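Local atomic coordinates of beta-mannosidase (Trichoderma harzianum, PDB entry 4CVU), a protein that probably hydrolyses terminal beta-linked mannose residues from the non-reducing ends of mannosides and oligosaccharides, as a fungal beta-mannosidase of glycoside hydrolase family 2. Residues A[176-181]-A[499-504]. Residues are numbered along the deposited sequence; the frame is centred on the assembly and turned at random.
Sequences PASVVY and QGADPA. With NA (sodium ion), chain B; NA (sodium ion), chain C; NAG (2-acetamido-2-deoxy-beta-D-glucopyranose), chain L.
With chi1 at 64°, Ser178 tucks its OG between its own backbone N and carbonyl carbon and holds it against the methyl of Ala501, OG to CB 3.4 Å; Asp502, its CG anti to the backbone N (chi1 -166°), places its carboxylate on the sodium ion it shares with Thr505 and meets the other segment through CB instead. The CB of Pro176 lies 3.8 Å from Ala501 CB, and its CG reaches Asp502 CB, also at 3.8 Å, the two side chains crossing at about a right angle. The Ala501 methyl is thus touched by both the proline ring and the serine hydroxyl, and no hydrogen bond joins the segments. Both carboxylate oxygens of Asp502 grip the sodium, OD1 and OD2 each at 2.6 Å. Pro176 O accepts a bond from Val179 N at 3.0 Å, a bond that closes the turn carrying Pro176 and Ser178. Ser178 also touches Ile497, and Val179 Ala498, of helix 490-501. This is a small, mainly van der Waals surface contact, probably between domains, in which a loop turn of the galactose-binding-like domain rests on the C-terminal end of a helix that probably belongs to the catalytic (beta/alpha)8 barrel, as in family 2 glycosidases.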
ATOM      1  N   PRO A 176     -10.825 -21.103  35.168  1.00 46.17           N
ATOM      2  CA  PRO A 176      -9.512 -21.590  34.743  1.00 48.18           C
ATOM      3  C   PRO A 176      -9.049 -20.910  33.462  1.00 47.01           C
ATOM      4  O   PRO A 176      -9.872 -20.511  32.641  1.00 46.07           O
ATOM      5  CB  PRO A 176      -9.729 -23.091  34.512  1.00 46.30           C
ATOM      6  CG  PRO A 176     -10.936 -23.415  35.303  1.00 46.61           C
ATOM      7  CD  PRO A 176     -11.788 -22.195  35.335  1.00 45.33           C
ATOM      8  N   ALA A 177      -7.734 -20.779  33.326  1.00 47.24           N
ATOM      9  CA  ALA A 177      -7.119 -20.099  32.215  1.00 47.42           C
ATOM     10  C   ALA A 177      -7.556 -20.688  30.863  1.00 47.04           C
ATOM     11  O   ALA A 177      -7.807 -19.951  29.926  1.00 46.33           O
ATOM     12  CB  ALA A 177      -5.598 -20.167  32.365  1.00 50.40           C
ATOM     13  N   SER A 178      -7.684 -22.011  30.785  1.00 47.50           N
ATOM     14  CA  SER A 178      -8.074 -22.665  29.546  1.00 47.35           C
ATOM     15  C   SER A 178      -9.507 -22.313  29.109  1.00 46.34           C
ATOM     16  O   SER A 178      -9.819 -22.343  27.922  1.00 44.64           O
ATOM     17  CB  SER A 178      -7.879 -24.192  29.641  1.00 48.29           C
ATOM     18  OG  SER A 178      -8.725 -24.769  30.606  1.00 49.40           O
ATOM     19  N   VAL A 179     -10.358 -21.961  30.073  1.00 44.52           N
ATOM     20  CA  VAL A 179     -11.749 -21.602  29.817  1.00 43.44           C
ATOM     21  C   VAL A 179     -11.875 -20.152  29.299  1.00 42.78           C
ATOM     22  O   VAL A 179     -12.724 -19.882  28.461  1.00 43.36           O
ATOM     23  CB  VAL A 179     -12.616 -21.821  31.070  1.00 44.86           C
ATOM     24  CG1 VAL A 179     -14.031 -21.307  30.878  1.00 44.52           C
ATOM     25  CG2 VAL A 179     -12.675 -23.311  31.442  1.00 45.51           C
ATOM     26  N   VAL A 180     -11.041 -19.244  29.786  1.00 43.80           N
ATOM     27  CA  VAL A 180     -11.108 -17.814  29.393  1.00 43.02           C
ATOM     28  C   VAL A 180      -9.887 -17.374  28.562  1.00 42.54           C
ATOM     29  O   VAL A 180      -9.576 -16.197  28.444  1.00 42.59           O
ATOM     30  CB  VAL A 180     -11.269 -16.909  30.642  1.00 45.25           C
ATOM     31  CG1 VAL A 180     -12.598 -17.196  31.322  1.00 45.45           C
ATOM     32  CG2 VAL A 180     -10.118 -17.087  31.624  1.00 45.94           C
ATOM     33  N   TYR A 181      -9.183 -18.345  28.009  1.00 43.50           N
ATOM     34  CA  TYR A 181      -8.039 -18.104  27.146  1.00 43.59           C
ATOM     35  C   TYR A 181      -8.406 -17.116  26.057  1.00 41.32           C
ATOM     36  O   TYR A 181      -9.378 -17.339  25.338  1.00 42.19           O
ATOM     37  CB  TYR A 181      -7.624 -19.422  26.515  1.00 45.67           C
ATOM     38  CG  TYR A 181      -6.439 -19.320  25.589  1.00 47.42           C
ATOM     39  CD1 TYR A 181      -5.192 -18.981  26.058  1.00 50.49           C
ATOM     40  CD2 TYR A 181      -6.577 -19.598  24.237  1.00 51.58           C
ATOM     41  CE1 TYR A 181      -4.092 -18.900  25.205  1.00 52.34           C
ATOM     42  CE2 TYR A 181      -5.500 -19.500  23.379  1.00 50.61           C
ATOM     43  CZ  TYR A 181      -4.270 -19.159  23.874  1.00 50.16           C
ATOM     44  OH  TYR A 181      -3.226 -19.107  22.988  1.00 55.46           O
ATOM     45  N   GLN A 499     -14.732 -29.089  32.645  1.00 48.53           N
ATOM     46  CA  GLN A 499     -14.674 -30.297  33.445  1.00 51.46           C
ATOM     47  C   GLN A 499     -13.254 -30.802  33.626  1.00 52.91           C
ATOM     48  O   GLN A 499     -12.857 -31.120  34.737  1.00 53.58           O
ATOM     49  CB  GLN A 499     -15.580 -31.394  32.889  1.00 53.92           C
ATOM     50  CG  GLN A 499     -15.177 -32.818  33.306  1.00 58.53           C
ATOM     51  CD  GLN A 499     -16.341 -33.621  33.826  1.00 65.01           C
ATOM     52  OE1 GLN A 499     -16.681 -33.524  34.993  1.00 69.44           O
ATOM     53  NE2 GLN A 499     -16.978 -34.411  32.951  1.00 64.62           N
ATOM     54  N   GLY A 500     -12.492 -30.862  32.551  1.00 50.99           N
ATOM     55  CA  GLY A 500     -11.107 -31.219  32.630  1.00 53.19           C
ATOM     56  C   GLY A 500     -10.263 -30.270  33.464  1.00 52.17           C
ATOM     57  O   GLY A 500      -9.407 -30.676  34.187  1.00 54.30           O
ATOM     58  N   ALA A 501     -10.479 -28.988  33.318  1.00 50.70           N
ATOM     59  CA  ALA A 501      -9.592 -28.001  33.902  1.00 51.02           C
ATOM     60  C   ALA A 501      -9.837 -27.830  35.396  1.00 54.36           C
ATOM     61  O   ALA A 501      -8.904 -27.559  36.132  1.00 54.86           O
ATOM     62  CB  ALA A 501      -9.753 -26.667  33.204  1.00 50.97           C
ATOM     63  N   ASP A 502     -11.082 -27.968  35.841  1.00 52.81           N
ATOM     64  CA  ASP A 502     -11.418 -27.824  37.275  1.00 54.61           C
ATOM     65  C   ASP A 502     -12.589 -28.715  37.649  1.00 51.69           C
ATOM     66  O   ASP A 502     -13.704 -28.234  37.764  1.00 51.65           O
ATOM     67  CB  ASP A 502     -11.748 -26.358  37.588  1.00 56.44           C
ATOM     68  CG  ASP A 502     -11.784 -26.052  39.095  1.00 59.85           C
ATOM     69  OD1 ASP A 502     -11.978 -26.964  39.929  1.00 59.03           O
ATOM     70  OD2 ASP A 502     -11.633 -24.870  39.437  1.00 60.92           O
ATOM     71  N   PRO A 503     -12.337 -30.029  37.806  1.00 53.15           N
ATOM     72  CA  PRO A 503     -13.380 -31.022  38.056  1.00 54.05           C
ATOM     73  C   PRO A 503     -14.262 -30.698  39.264  1.00 57.91           C
ATOM     74  O   PRO A 503     -15.469 -30.937  39.231  1.00 54.83           O
ATOM     75  CB  PRO A 503     -12.597 -32.311  38.323  1.00 55.78           C
ATOM     76  CG  PRO A 503     -11.255 -32.111  37.733  1.00 53.75           C
ATOM     77  CD  PRO A 503     -11.010 -30.638  37.618  1.00 52.68           C
ATOM     78  N   ALA A 504     -13.665 -30.153  40.321  1.00 58.69           N
ATOM     79  CA  ALA A 504     -14.410 -29.921  41.566  1.00 58.87           C
ATOM     80  C   ALA A 504     -15.480 -28.839  41.408  1.00 58.34           C
ATOM     81  O   ALA A 504     -16.559 -28.958  41.969  1.00 59.10           O
ATOM     82  CB  ALA A 504     -13.459 -29.561  42.698  1.00 59.79           C
TER
HETATM   83 NA    NA B1028     -12.367 -25.246  41.865  1.00 40.73          NA
HETATM   84 NA    NA C1029     -17.873 -28.562  44.045  1.00 33.21          NA
HETATM   85  C1  NAG L1007      -0.175 -19.398  21.280  1.00 41.26           C
HETATM   86  C2  NAG L1007      -0.021 -20.880  21.478  1.00 40.50           C
HETATM   87  C3  NAG L1007      -0.090 -21.197  22.962  1.00 41.32           C
HETATM   88  C4  NAG L1007       0.960 -20.347  23.682  1.00 43.45           C
HETATM   89  C5  NAG L1007       0.780 -18.867  23.332  1.00 45.98           C
HETATM   90  C6  NAG L1007       1.816 -17.960  23.983  1.00 45.02           C
HETATM   91  C7  NAG L1007      -0.881 -22.683  20.037  1.00 43.06           C
HETATM   92  C8  NAG L1007      -2.071 -23.247  19.292  1.00 45.32           C
HETATM   93  N2  NAG L1007      -1.062 -21.549  20.717  1.00 42.70           N
HETATM   94  O3  NAG L1007       0.115 -22.601  23.127  1.00 41.69           O
HETATM   95  O4  NAG L1007       0.886 -20.496  25.094  1.00 46.92           O
HETATM   96  O5  NAG L1007       0.887 -18.718  21.932  1.00 43.39           O
HETATM   97  O6  NAG L1007       3.096 -18.400  23.602  1.00 47.91           O
HETATM   98  O7  NAG L1007       0.185 -23.280  19.966  1.00 44.38           O
HETATM   99  O   HOH W   1     -19.257 -27.462  42.262  1.00 48.22           O